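Local structure of malyl-CoA lyase/beta-methylmalyl-CoA lyase (Methylobacterium extorquens, 5UGR) at residues 38-43 and 252-257; 119-124 and 155-160; 51-56 and 85-90; 272-277 and 312-317; 283-288 and 294-299. The protein is a six-subunit, magnesium-binding enzyme of the HpcH/HpaI aldolase/citrate lyase family, built on a TIM barrel. All blocks are in the same frame, centred on the assembly; numbering follows the deposited sequence. Where two conformers were deposited one is given.

Interaction 1. Residues 38-43 and 252-257; sequences VIFLDL and GKWAIH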
# COMPACT_ATOMS: atom_id res chain seq x y z
N VAL A 38 -27.00 22.74 11.74
CA VAL A 38 -25.61 22.67 12.18
C VAL A 38 -25.05 24.09 12.08
O VAL A 38 -25.32 24.77 11.10
CB VAL A 38 -24.78 21.74 11.22
CG1 VAL A 38 -23.32 21.70 11.61
CG2 VAL A 38 -25.34 20.32 11.19
N ILE A 39 -24.29 24.51 13.08
CA ILE A 39 -23.59 25.79 13.02
C ILE A 39 -22.12 25.56 13.28
O ILE A 39 -21.78 24.84 14.23
CB ILE A 39 -24.13 26.82 14.09
CG1 ILE A 39 -25.57 27.19 13.72
CG2 ILE A 39 -23.22 28.06 14.13
CD1 ILE A 39 -26.24 28.15 14.70
N PHE A 40 -21.26 26.15 12.45
CA PHE A 40 -19.87 26.24 12.84
C PHE A 40 -19.47 27.65 13.13
O PHE A 40 -19.80 28.58 12.39
CB PHE A 40 -18.88 25.53 11.87
CG PHE A 40 -18.60 26.21 10.57
CD1 PHE A 40 -17.68 27.23 10.46
CD2 PHE A 40 -19.12 25.68 9.39
CE1 PHE A 40 -17.36 27.76 9.22
CE2 PHE A 40 -18.79 26.18 8.16
CZ PHE A 40 -17.88 27.25 8.08
N LEU A 41 -18.81 27.79 14.29
CA LEU A 41 -18.22 29.03 14.71
C LEU A 41 -16.79 29.08 14.21
O LEU A 41 -15.97 28.19 14.55
CB LEU A 41 -18.31 29.15 16.23
CG LEU A 41 -19.71 28.95 16.84
CD1 LEU A 41 -19.67 29.14 18.36
CD2 LEU A 41 -20.75 29.90 16.18
N ASP A 42 -16.50 30.07 13.37
CA ASP A 42 -15.29 30.04 12.56
C ASP A 42 -14.12 30.78 13.23
O ASP A 42 -14.25 31.94 13.70
CB ASP A 42 -15.62 30.70 11.23
CG ASP A 42 -14.57 30.45 10.15
OD1 ASP A 42 -13.73 29.52 10.31
OD2 ASP A 42 -14.63 31.21 9.13
N LEU A 43 -12.96 30.12 13.24
CA LEU A 43 -11.69 30.74 13.64
C LEU A 43 -10.75 30.92 12.49
O LEU A 43 -9.68 31.49 12.65
CB LEU A 43 -11.00 29.84 14.69
CG LEU A 43 -11.86 29.57 15.95
CD1 LEU A 43 -11.86 28.13 16.41
CD2 LEU A 43 -11.42 30.43 17.04
N GLY A 252 -26.80 17.73 2.67
CA GLY A 252 -26.99 19.12 3.10
C GLY A 252 -26.06 20.06 2.42
O GLY A 252 -25.24 19.64 1.58
N LYS A 253 -26.21 21.36 2.74
CA LYS A 253 -25.42 22.40 2.10
C LYS A 253 -25.20 23.55 3.08
O LYS A 253 -26.03 23.83 3.99
CB LYS A 253 -26.10 22.94 0.84
CG LYS A 253 -25.29 23.91 -0.02
CD LYS A 253 -25.93 24.20 -1.36
CE LYS A 253 -25.20 25.25 -2.16
NZ LYS A 253 -23.77 24.88 -2.35
N TRP A 254 -24.05 24.22 2.87
CA TRP A 254 -23.76 25.38 3.67
C TRP A 254 -24.72 26.54 3.39
O TRP A 254 -25.16 26.75 2.27
CB TRP A 254 -22.34 25.90 3.46
CG TRP A 254 -21.26 25.00 3.97
CD1 TRP A 254 -21.31 23.64 4.21
CD2 TRP A 254 -19.93 25.40 4.22
NE1 TRP A 254 -20.08 23.20 4.63
CE2 TRP A 254 -19.20 24.26 4.64
CE3 TRP A 254 -19.27 26.61 4.13
CZ2 TRP A 254 -17.86 24.32 4.96
CZ3 TRP A 254 -17.95 26.69 4.44
CH2 TRP A 254 -17.23 25.55 4.84
N ALA A 255 -24.93 27.32 4.45
CA ALA A 255 -25.53 28.64 4.39
C ALA A 255 -24.47 29.63 4.89
O ALA A 255 -23.95 29.50 6.01
CB ALA A 255 -26.81 28.71 5.22
N ILE A 256 -24.18 30.61 4.07
CA ILE A 256 -23.25 31.68 4.46
C ILE A 256 -23.96 33.03 4.50
O ILE A 256 -23.32 34.07 4.71
CB ILE A 256 -21.94 31.71 3.62
CG1 ILE A 256 -22.21 31.93 2.15
CG2 ILE A 256 -21.10 30.45 3.82
CD1 ILE A 256 -20.94 32.33 1.39
N HIS A 257 -25.26 33.01 4.30
CA HIS A 257 -26.16 34.18 4.47
C HIS A 257 -27.45 33.63 5.00
O HIS A 257 -27.87 32.52 4.62
CB HIS A 257 -26.40 34.81 3.12
CG HIS A 257 -27.21 36.06 3.17
ND1 HIS A 257 -28.59 36.07 3.08
CD2 HIS A 257 -26.82 37.34 3.27
CE1 HIS A 257 -29.02 37.32 3.15
NE2 HIS A 257 -27.97 38.12 3.26
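Phe40 drives the edge of its ring against a face of the Trp254 indole, making a T-shaped pair in which the two side chains meet at roughly a right angle. The ring planes are 69° apart, and the centroid of Phe40 lies 4.9 Å from that of the six-membered ring of Trp254. The leading corner of Phe40 is its CE2-CZ bond. CE2 hangs 3.6 Å above the indole plane, offset toward the rim and 3.7 Å from Trp254 CH2, while CZ stands 3.7 Å from Trp254 CZ3. Phe40 reaches across because its CG occupies the crowded position between backbone N and carbonyl carbon (chi1 74°), on a CB already directed toward segment 252-257. Trp254 starts off less directly; its CG lies beside its own backbone N (chi1 -69°), and the benzo end of the indole swings in to be struck. The far edge of the indole is held as well, its NE1 hydrogen-bonded to Ser162. Glu17 of strand 16-21 and Arg76 of strand 72-76 each touch both side chains. The side chain of Trp254 lies about 6 Å from a bound magnesium ion; Asp45, Glu140 and Asp167 form the metal site. Strands 38-42 and 252-255 are not neighbours in the sheet, since strand 16-21 runs between them, and the aromatic pair bridges this gap from the interior of a closed eight-stranded TIM barrel.

Interaction 2. Residues 119-124 and 155-160; sequences LTTQIE and SKRLEA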
# COMPACT_ATOMS: atom_id res chain seq x y z
N LEU A 119 -5.04 14.86 19.82
CA LEU A 119 -5.13 16.03 20.70
C LEU A 119 -6.50 16.06 21.36
O LEU A 119 -6.60 16.29 22.59
CB LEU A 119 -4.80 17.27 19.88
CG LEU A 119 -4.82 18.60 20.65
CD1 LEU A 119 -3.84 18.57 21.84
CD2 LEU A 119 -4.48 19.73 19.71
N THR A 120 -7.56 15.93 20.56
CA THR A 120 -8.93 15.96 21.07
C THR A 120 -9.16 14.88 22.11
O THR A 120 -9.74 15.15 23.20
CB THR A 120 -9.94 15.81 19.92
OG1 THR A 120 -9.74 16.88 18.96
CG2 THR A 120 -11.35 15.88 20.45
N THR A 121 -8.67 13.67 21.83
CA THR A 121 -8.85 12.58 22.77
C THR A 121 -8.21 12.89 24.13
O THR A 121 -8.81 12.63 25.20
CB THR A 121 -8.37 11.23 22.20
OG1 THR A 121 -9.07 11.01 20.96
CG2 THR A 121 -8.62 10.11 23.17
N GLN A 122 -6.97 13.38 24.10
CA GLN A 122 -6.23 13.68 25.34
C GLN A 122 -6.98 14.71 26.16
O GLN A 122 -7.08 14.57 27.39
CB GLN A 122 -4.82 14.12 25.07
CG GLN A 122 -3.99 12.95 24.51
CD GLN A 122 -2.58 13.34 24.21
OE1 GLN A 122 -2.14 14.46 24.55
NE2 GLN A 122 -1.85 12.46 23.50
N ILE A 123 -7.51 15.73 25.52
CA ILE A 123 -8.23 16.78 26.28
C ILE A 123 -9.49 16.19 26.87
O ILE A 123 -9.85 16.46 28.05
CB ILE A 123 -8.55 18.00 25.40
CG1 ILE A 123 -7.27 18.63 24.85
CG2 ILE A 123 -9.37 19.02 26.17
CD1 ILE A 123 -7.53 19.42 23.57
N GLU A 124 -10.20 15.37 26.09
CA GLU A 124 -11.39 14.73 26.61
C GLU A 124 -11.08 13.78 27.82
O GLU A 124 -11.87 13.68 28.78
CB GLU A 124 -12.15 13.96 25.48
CG GLU A 124 -12.82 14.87 24.48
CD GLU A 124 -13.68 14.12 23.46
OE1 GLU A 124 -13.49 12.91 23.23
OE2 GLU A 124 -14.58 14.82 22.92
N SER A 155 -10.63 8.18 10.97
CA SER A 155 -10.92 8.33 12.42
C SER A 155 -12.31 7.81 12.72
O SER A 155 -13.25 8.11 11.99
CB SER A 155 -10.87 9.79 12.84
OG SER A 155 -11.30 9.99 14.18
N LYS A 156 -12.44 7.15 13.87
CA LYS A 156 -13.76 6.74 14.35
C LYS A 156 -14.67 7.92 14.68
O LYS A 156 -15.91 7.76 14.73
CB LYS A 156 -13.60 5.83 15.57
CG LYS A 156 -13.07 4.45 15.20
CD LYS A 156 -13.05 3.50 16.42
CE LYS A 156 -12.04 3.87 17.50
NZ LYS A 156 -10.60 3.86 17.03
N ARG A 157 -14.07 9.11 14.87
CA ARG A 157 -14.84 10.33 15.06
C ARG A 157 -15.41 10.91 13.83
O ARG A 157 -16.27 11.79 13.91
CB ARG A 157 -14.03 11.41 15.75
CG ARG A 157 -13.43 11.07 17.10
CD ARG A 157 -12.64 12.24 17.66
NE ARG A 157 -11.99 11.94 18.90
CZ ARG A 157 -12.51 12.12 20.12
NH1 ARG A 157 -13.71 12.66 20.29
NH2 ARG A 157 -11.78 11.78 21.17
N LEU A 158 -14.90 10.52 12.65
CA LEU A 158 -15.29 11.18 11.43
C LEU A 158 -16.73 10.86 11.07
O LEU A 158 -17.14 9.69 11.04
CB LEU A 158 -14.34 10.79 10.28
CG LEU A 158 -14.49 11.56 8.97
CD1 LEU A 158 -14.32 13.05 9.19
CD2 LEU A 158 -13.44 11.06 7.97
N GLU A 159 -17.49 11.91 10.82
CA GLU A 159 -18.91 11.84 10.49
C GLU A 159 -19.33 12.39 9.14
O GLU A 159 -20.38 11.99 8.63
CB GLU A 159 -19.78 12.58 11.52
CG GLU A 159 -19.57 12.15 12.94
CD GLU A 159 -20.51 12.88 13.92
OE1 GLU A 159 -20.15 12.90 15.13
OE2 GLU A 159 -21.55 13.42 13.45
N ALA A 160 -18.54 13.29 8.54
CA ALA A 160 -19.04 14.11 7.42
C ALA A 160 -17.87 14.74 6.69
O ALA A 160 -16.82 14.98 7.30
CB ALA A 160 -19.95 15.20 7.96
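Arg157 leaves its turn with CG anti to its carbonyl carbon (chi1 -57°) and then runs fully extended from CG to NE, long enough to deliver its guanidinium to the side of the helix that carries Thr120, Thr121 and Glu124. Glu124, also extended beyond CG, comes to meet it from the opposite direction. NH2 points almost straight at the hydroxyl of Thr121, with Arg157 NH2 to Thr121 OG1 2.8 Å and an N-H...O angle of 168°. The carboxylate is gripped end-on, both nitrogens sharing one oxygen: Glu124 OE1 lies 2.9 Å from Arg157 NH2 and 3.0 Å from Arg157 NH1. Both partners lie close to the guanidinium plane, but the carboxylate is turned 62° to it, and both N-H groups reach OE1 from above the same face of the carboxylate. Helix 110-127 is one of the outer helices of the TIM barrel, and Arg157 belongs to a type I turn, Ser155 to Leu158, that feeds strand 158-163. Within that turn Ser155 OG accepts from Arg157 N at 3.0 Å, an ST turn. Over the centre of one guanidinium face sits the methyl of Thr120, its CG2 3.9 Å from Arg157 CZ. Asp117 takes up Arg157 NE in a second salt bridge, and its backbone O accepts from Thr121 OG1. Ile133 pairs with both charged groups, its O with Arg157 NH1 and its N with Glu124 OE2.

Interaction 3. Residues 51-56 and 85-90; sequences DKEQAR and MYRDVV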
# COMPACT_ATOMS: atom_id res chain seq x y z
N ASP A 51 -7.27 39.11 14.47
CA ASP A 51 -8.50 38.89 15.23
C ASP A 51 -8.68 37.48 15.77
O ASP A 51 -9.67 37.22 16.50
CB ASP A 51 -9.73 39.23 14.34
CG ASP A 51 -9.83 40.69 13.96
OD1 ASP A 51 -9.40 41.53 14.74
OD2 ASP A 51 -10.41 41.04 12.89
N LYS A 52 -7.75 36.56 15.43
CA LYS A 52 -7.94 35.14 15.78
C LYS A 52 -7.93 34.87 17.28
O LYS A 52 -8.74 34.07 17.78
CB LYS A 52 -6.99 34.29 15.02
CG LYS A 52 -7.33 34.15 13.53
CD LYS A 52 -6.35 33.25 12.82
CE LYS A 52 -6.52 33.21 11.31
NZ LYS A 52 -7.87 32.78 10.87
N GLU A 53 -7.06 35.59 18.02
CA GLU A 53 -6.95 35.34 19.46
C GLU A 53 -8.26 35.76 20.15
O GLU A 53 -8.80 35.04 21.02
CB GLU A 53 -5.74 36.10 20.02
CG GLU A 53 -5.70 35.99 21.52
CD GLU A 53 -4.47 36.58 22.16
OE1 GLU A 53 -4.05 36.05 23.20
OE2 GLU A 53 -3.95 37.55 21.64
N GLN A 54 -8.79 36.93 19.75
CA GLN A 54 -10.06 37.40 20.32
C GLN A 54 -11.23 36.54 19.89
O GLN A 54 -12.14 36.27 20.68
CB GLN A 54 -10.30 38.87 19.98
CG GLN A 54 -11.48 39.48 20.69
CD GLN A 54 -11.38 39.45 22.21
OE1 GLN A 54 -10.37 39.85 22.77
NE2 GLN A 54 -12.41 38.93 22.88
N ALA A 55 -11.21 36.09 18.63
CA ALA A 55 -12.33 35.28 18.17
C ALA A 55 -12.41 34.01 18.99
O ALA A 55 -13.49 33.52 19.30
CB ALA A 55 -12.15 34.96 16.69
N ARG A 56 -11.26 33.48 19.39
CA ARG A 56 -11.22 32.28 20.21
C ARG A 56 -11.89 32.51 21.54
O ARG A 56 -12.74 31.71 22.02
CB ARG A 56 -9.77 31.80 20.35
CG ARG A 56 -9.63 30.45 20.96
CD ARG A 56 -8.19 30.05 21.18
NE ARG A 56 -7.35 30.11 19.96
CZ ARG A 56 -6.23 30.81 19.76
NH1 ARG A 56 -5.77 31.69 20.64
NH2 ARG A 56 -5.56 30.65 18.63
N MET A 85 -3.79 26.85 15.50
CA MET A 85 -4.68 25.71 15.65
C MET A 85 -4.62 25.04 17.04
O MET A 85 -5.66 24.69 17.62
CB MET A 85 -4.38 24.67 14.56
CG MET A 85 -5.40 23.59 14.53
SD MET A 85 -4.73 21.95 14.21
CE MET A 85 -4.13 21.57 15.87
N TYR A 86 -3.41 24.81 17.55
CA TYR A 86 -3.36 24.02 18.79
C TYR A 86 -4.07 24.75 19.95
O TYR A 86 -4.71 24.11 20.76
CB TYR A 86 -1.94 23.60 19.20
CG TYR A 86 -1.04 24.68 19.76
CD1 TYR A 86 -0.36 25.56 18.93
CD2 TYR A 86 -0.85 24.79 21.13
CE1 TYR A 86 0.50 26.50 19.42
CE2 TYR A 86 0.00 25.74 21.64
CZ TYR A 86 0.67 26.61 20.78
OH TYR A 86 1.58 27.53 21.30
N ARG A 87 -3.99 26.07 19.96
CA ARG A 87 -4.71 26.82 20.97
C ARG A 87 -6.23 26.86 20.76
O ARG A 87 -6.99 26.82 21.72
CB ARG A 87 -4.08 28.19 21.13
CG ARG A 87 -3.04 28.07 22.24
CD ARG A 87 -3.56 28.74 23.54
NE ARG A 87 -3.12 30.05 23.25
CZ ARG A 87 -3.67 31.17 23.65
NH1 ARG A 87 -3.09 32.23 23.19
NH2 ARG A 87 -4.71 31.20 24.48
N ASP A 88 -6.67 26.82 19.51
CA ASP A 88 -8.09 26.66 19.20
C ASP A 88 -8.66 25.39 19.86
O ASP A 88 -9.68 25.42 20.52
CB ASP A 88 -8.35 26.58 17.71
CG ASP A 88 -7.94 27.81 16.91
OD1 ASP A 88 -7.78 28.95 17.48
OD2 ASP A 88 -7.80 27.66 15.64
N VAL A 89 -7.96 24.28 19.63
CA VAL A 89 -8.44 23.00 20.12
C VAL A 89 -8.33 22.93 21.64
O VAL A 89 -9.29 22.57 22.33
CB VAL A 89 -7.70 21.83 19.43
CG1 VAL A 89 -8.17 20.48 19.96
CG2 VAL A 89 -7.93 21.89 17.90
N VAL A 90 -7.15 23.22 22.15
CA VAL A 90 -6.93 23.13 23.62
C VAL A 90 -7.90 24.06 24.36
O VAL A 90 -8.62 23.62 25.25
CB VAL A 90 -5.46 23.47 23.98
CG1 VAL A 90 -5.31 23.65 25.51
CG2 VAL A 90 -4.54 22.34 23.52
O HOH W 1 -8.10 31.44 16.26
O HOH W 2 -5.51 34.10 24.49
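Arg56 and Asp88 tie together two helices of the barrel's outer layer, 52-65 and 85-95, whose short segments here run nearly parallel (8°) with axes 10.7 Å apart. The arginine extends from its backbone, bends at chi3 (-55°) and presents its side to the aspartate. NE and NH2 both grip one oxygen, with Arg56 NE to Asp88 OD1 2.8 Å at 159° and Arg56 NH2 to Asp88 OD1 3.0 Å. The NE-H enters along the anti lone pair of OD1, whereas NH2 meets that oxygen from above the carboxylate plane. A water gives OD1 a third donor and also binds Lys52 O. Over the centre of the Arg56 guanidinium lies the CB of Arg87, 3.7 Å from Arg56 CZ. In the one of two conformers described, the Arg87 chain bends twice so that Arg56 NH1 stands over its guanidinium face, 3.7 Å from Arg87 CZ. At the guanidinium edge Glu53 OE1 forms a long salt bridge with Arg87 NH1 (3.9 Å), and a second water links Glu53 OE1 to Arg87 NH2. Asp91 is the stronger partner of Arg87, while Asn78 binds Asp88 OD2. Three carboxylates, Glu53, Asp88 and Asp91, lie beside the two arginines and probably offset the closeness of their charges. The buried Arg56-Asp88 pair is the firm bond; the outer Glu53-Arg87 pair, long, water-assisted and resting on one conformer, is less certain.

Interaction 4. Residues 272-277 and 312-317; sequences EAEVTK and EALIQK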
# COMPACT_ATOMS: atom_id res chain seq x y z
N GLU A 272 -41.32 12.11 1.49
CA GLU A 272 -42.24 11.26 2.26
C GLU A 272 -42.09 9.79 1.86
O GLU A 272 -42.07 8.89 2.73
CB GLU A 272 -43.69 11.77 2.11
CG GLU A 272 -43.97 12.99 3.00
CD GLU A 272 -45.41 13.50 2.97
OE1 GLU A 272 -46.22 13.01 2.15
OE2 GLU A 272 -45.70 14.42 3.77
N ALA A 273 -41.88 9.57 0.57
CA ALA A 273 -41.77 8.25 0.05
C ALA A 273 -40.49 7.56 0.54
O ALA A 273 -40.53 6.38 0.90
CB ALA A 273 -41.79 8.30 -1.48
N GLU A 274 -39.36 8.26 0.58
CA GLU A 274 -38.14 7.59 1.03
C GLU A 274 -38.18 7.29 2.53
O GLU A 274 -37.65 6.24 2.95
CB GLU A 274 -36.86 8.31 0.57
CG GLU A 274 -36.41 9.47 1.34
CD GLU A 274 -35.28 10.24 0.55
OE1 GLU A 274 -35.56 11.37 0.04
OE2 GLU A 274 -34.13 9.72 0.42
N VAL A 275 -38.84 8.15 3.31
CA VAL A 275 -39.01 7.90 4.74
C VAL A 275 -39.94 6.70 4.92
O VAL A 275 -39.65 5.82 5.73
CB VAL A 275 -39.50 9.14 5.48
CG1 VAL A 275 -39.88 8.87 6.93
CG2 VAL A 275 -38.39 10.26 5.44
N THR A 276 -41.07 6.68 4.20
CA THR A 276 -41.97 5.53 4.27
C THR A 276 -41.30 4.20 3.93
O THR A 276 -41.44 3.23 4.73
CB THR A 276 -43.21 5.79 3.41
OG1 THR A 276 -43.92 6.87 4.03
CG2 THR A 276 -44.09 4.51 3.30
N LYS A 277 -40.49 4.19 2.88
CA LYS A 277 -39.74 2.96 2.55
C LYS A 277 -38.83 2.52 3.67
O LYS A 277 -38.74 1.31 3.98
CB LYS A 277 -38.95 3.11 1.26
CG LYS A 277 -38.09 1.89 0.91
CD LYS A 277 -37.45 1.93 -0.47
CE LYS A 277 -37.24 0.47 -0.92
NZ LYS A 277 -36.46 0.33 -2.17
N GLU A 312 -32.02 2.72 8.89
CA GLU A 312 -31.95 3.17 10.27
C GLU A 312 -31.45 4.62 10.35
O GLU A 312 -31.98 5.43 11.10
CB GLU A 312 -31.06 2.24 11.10
CG GLU A 312 -31.64 0.88 11.35
CD GLU A 312 -30.71 -0.11 12.02
OE1 GLU A 312 -29.47 0.01 11.82
OE2 GLU A 312 -31.24 -1.04 12.69
N ALA A 313 -30.43 4.94 9.53
CA ALA A 313 -29.86 6.31 9.52
C ALA A 313 -30.90 7.33 9.02
O ALA A 313 -31.08 8.44 9.64
CB ALA A 313 -28.57 6.35 8.68
N LEU A 314 -31.61 6.97 7.95
CA LEU A 314 -32.61 7.90 7.41
C LEU A 314 -33.72 8.17 8.41
O LEU A 314 -34.20 9.31 8.53
CB LEU A 314 -33.19 7.41 6.10
CG LEU A 314 -34.21 8.34 5.44
CD1 LEU A 314 -33.58 9.69 5.13
CD2 LEU A 314 -34.74 7.66 4.19
N ILE A 315 -34.16 7.14 9.12
CA ILE A 315 -35.19 7.32 10.13
C ILE A 315 -34.75 8.19 11.28
O ILE A 315 -35.53 9.01 11.79
CB ILE A 315 -35.76 5.99 10.60
CG1 ILE A 315 -36.56 5.31 9.48
CG2 ILE A 315 -36.66 6.18 11.82
CD1 ILE A 315 -37.53 6.19 8.69
N GLN A 316 -33.51 8.04 11.71
CA GLN A 316 -33.03 8.87 12.81
C GLN A 316 -33.10 10.35 12.41
O GLN A 316 -33.44 11.21 13.21
CB GLN A 316 -31.61 8.47 13.27
CG GLN A 316 -31.53 7.15 14.09
CD GLN A 316 -32.35 7.13 15.39
OE1 GLN A 316 -33.10 6.17 15.61
NE2 GLN A 316 -32.20 8.15 16.24
N LYS A 317 -32.74 10.62 11.17
CA LYS A 317 -32.85 11.96 10.56
C LYS A 317 -34.30 12.50 10.42
O LYS A 317 -34.58 13.67 10.77
CB LYS A 317 -32.06 11.99 9.22
CG LYS A 317 -30.54 12.22 9.31
CD LYS A 317 -29.69 10.96 9.56
CE LYS A 317 -28.56 10.72 8.56
NZ LYS A 317 -27.25 11.42 8.85
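Leu314 pushes its CD2 methyl onto the opening turn of helix 272-291, where it meets backbone and side chain of a single residue: Leu314 CD2 is 3.5 Å from Glu274 O and 3.8 Å from Glu274 CG. Two conformers of Leu314 were modelled, and these distances belong to one. One residue on, Ile315 makes a matching contact with the tip of its longer branch, CD1, which lies 3.7 Å from Val275 O and 4.0 Å from Val275 CG1. Each methyl therefore rests partly on a peptide oxygen and partly on aliphatic carbon, and no hydrogen bond joins the two segments. The Ile315 CB does not aim at its partner; a chain folded at chi2 (-45°) brings CD1 across. Glu274 crosses Leu314 at about a right angle, its CG lying between backbone N and carbonyl carbon (chi1 82°). The carboxylate meanwhile turns back to the helix start, where OE1 accepts from Ser271 N, the residue just ahead of the helix. Pro270, one residue earlier, touches both Val275 and Leu314. The helix segments cross at -123° with axes 9.6 Å apart. Further along helix 272-291, Ala278 and Arg279 continue the cover over Ile315. Glu274 also packs on Arg173 of the fifth subunit, while Lys317 of helix 305-322 reaches Glu251, just ahead of barrel strand 252-255.

Interaction 5. Residues 283-288 and 294-299; sequences EAMEEA and GAVSLD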
# COMPACT_ATOMS: atom_id res chain seq x y z
N GLU A 283 -40.05 -2.17 9.82
CA GLU A 283 -41.13 -3.09 10.22
C GLU A 283 -40.87 -4.48 9.60
O GLU A 283 -41.10 -5.47 10.28
CB GLU A 283 -42.52 -2.52 9.94
CG GLU A 283 -42.95 -1.40 10.89
CD GLU A 283 -43.28 -1.89 12.26
OE1 GLU A 283 -44.28 -2.59 12.41
OE2 GLU A 283 -42.55 -1.57 13.21
N ALA A 284 -40.28 -4.57 8.42
CA ALA A 284 -39.91 -5.87 7.85
C ALA A 284 -38.85 -6.59 8.68
O ALA A 284 -38.84 -7.83 8.80
CB ALA A 284 -39.41 -5.70 6.42
N MET A 285 -37.95 -5.81 9.28
CA MET A 285 -36.96 -6.38 10.22
C MET A 285 -37.67 -6.98 11.42
O MET A 285 -37.32 -8.08 11.88
CB MET A 285 -36.00 -5.32 10.73
CG MET A 285 -35.10 -4.77 9.67
SD MET A 285 -34.41 -3.19 10.14
CE MET A 285 -33.58 -3.57 11.68
N GLU A 286 -38.62 -6.23 11.99
CA GLU A 286 -39.38 -6.73 13.13
C GLU A 286 -40.15 -8.01 12.75
O GLU A 286 -40.19 -8.97 13.50
CB GLU A 286 -40.34 -5.62 13.59
CG GLU A 286 -40.69 -5.76 15.02
CD GLU A 286 -41.52 -4.58 15.55
OE1 GLU A 286 -40.96 -3.51 15.84
OE2 GLU A 286 -42.72 -4.76 15.65
N GLU A 287 -40.72 -8.02 11.56
CA GLU A 287 -41.42 -9.20 11.03
C GLU A 287 -40.55 -10.41 10.95
O GLU A 287 -40.96 -11.54 11.34
CB GLU A 287 -42.09 -8.91 9.68
CG GLU A 287 -42.77 -10.12 8.98
CD GLU A 287 -43.41 -9.75 7.62
OE1 GLU A 287 -43.25 -8.61 7.23
OE2 GLU A 287 -44.01 -10.59 6.90
N ALA A 288 -39.33 -10.21 10.43
CA ALA A 288 -38.39 -11.34 10.35
C ALA A 288 -38.08 -11.89 11.75
O ALA A 288 -38.03 -13.09 11.93
CB ALA A 288 -37.13 -10.91 9.66
N GLY A 294 -33.75 -15.25 9.55
CA GLY A 294 -32.57 -14.39 9.53
C GLY A 294 -32.64 -13.34 8.41
O GLY A 294 -32.13 -12.20 8.56
N ALA A 295 -33.22 -13.72 7.27
CA ALA A 295 -33.35 -12.78 6.13
C ALA A 295 -34.66 -11.90 6.22
O ALA A 295 -35.76 -12.37 6.40
CB ALA A 295 -33.35 -13.52 4.81
N VAL A 296 -34.47 -10.62 6.04
CA VAL A 296 -35.51 -9.62 5.98
C VAL A 296 -35.99 -9.50 4.52
O VAL A 296 -35.18 -9.42 3.59
CB VAL A 296 -34.94 -8.30 6.50
CG1 VAL A 296 -35.94 -7.16 6.34
CG2 VAL A 296 -34.44 -8.44 7.93
N SER A 297 -37.30 -9.47 4.32
CA SER A 297 -37.92 -9.39 3.02
C SER A 297 -38.91 -8.21 3.03
O SER A 297 -39.68 -8.02 4.01
CB SER A 297 -38.77 -10.71 2.86
OG SER A 297 -39.25 -10.77 1.63
N LEU A 298 -38.93 -7.43 1.98
CA LEU A 298 -39.92 -6.39 1.75
C LEU A 298 -40.36 -6.44 0.30
O LEU A 298 -39.56 -6.36 -0.60
CB LEU A 298 -39.32 -5.02 2.03
CG LEU A 298 -40.28 -3.83 1.86
CD1 LEU A 298 -41.41 -3.91 2.87
CD2 LEU A 298 -39.56 -2.53 2.05
N ASP A 299 -41.67 -6.57 0.08
CA ASP A 299 -42.24 -6.62 -1.26
C ASP A 299 -41.52 -7.64 -2.14
O ASP A 299 -41.27 -7.42 -3.31
CB ASP A 299 -42.28 -5.23 -1.89
CG ASP A 299 -43.02 -4.21 -1.04
OD1 ASP A 299 -43.97 -4.55 -0.34
OD2 ASP A 299 -42.60 -3.04 -1.04
O HOH W 3 -39.21 -9.65 6.69
O HOH W 4 -42.17 -7.75 4.74
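Val296 is the bump of this contact, and the hollow it fills lies on the helix surface bounded by Ala284, Met285 and Ala288. Its two methyls divide the space: CG1, anti to the valine N (chi1 175°), lies 3.8 Å from Ala284 CB, while CG2 lies 4.0 Å from Ala288 CB. Between them the helix backbone forms the floor, with Met285 N 3.8 Å from Val296 CG1. Met285 sends its CB away from the strand, yet in the one of its two conformers described the CG that follows brushes the valine methyls obliquely and forms a wall. The small alanines let the chains come close, the axes of helix 283-288 and strand 296-298 passing 7.2 Å apart at an angle of 131°. Ala284 CB is in turn a small knob, pressed 3.4 Å from Ser297 O, and Ala288 CB rests against Ala295 O. No direct hydrogen bond crosses. Instead one water donates to Ala284 O at 2.8 Å and accepts from Ser297 N at 3.0 Å, and another donates to both Glu287 OE1 and Ser297 O, so that polar groups beside the hollow are joined indirectly. Strand 296-298 pairs with 301-303 in a two-stranded antiparallel sheet laid against helix 272-291. Ile308 of helix 305-322 reaches both Met285 and Val296, and Tyr84 and Pro49 of the fifth subunit pack on Ala295 and Ser297.

Interactions 1, 2 and 3 belong to the barrel. Interaction 1 is a buried aromatic pair inside it. Arginine-carboxylate pairs serve the other two: interaction 2, well buried, joins an outer helix to the turn before a barrel strand, and interaction 3, open at one rim, joins two outer helices. Interaction 3 touches both others: Lys52 NZ probably bonds to Leu43 O, and Val89 packs against Leu119 and Ile123. Segments of both 2 and 3 also meet the second subunit. Interactions 4 and 5, on the other side of the chain's centre from 3, share helix 272-291 and join through Glu312 and Met285. Partly buried, they rely on methyl groups against backbone and aliphatic carbon, with bridging waters in interaction 5.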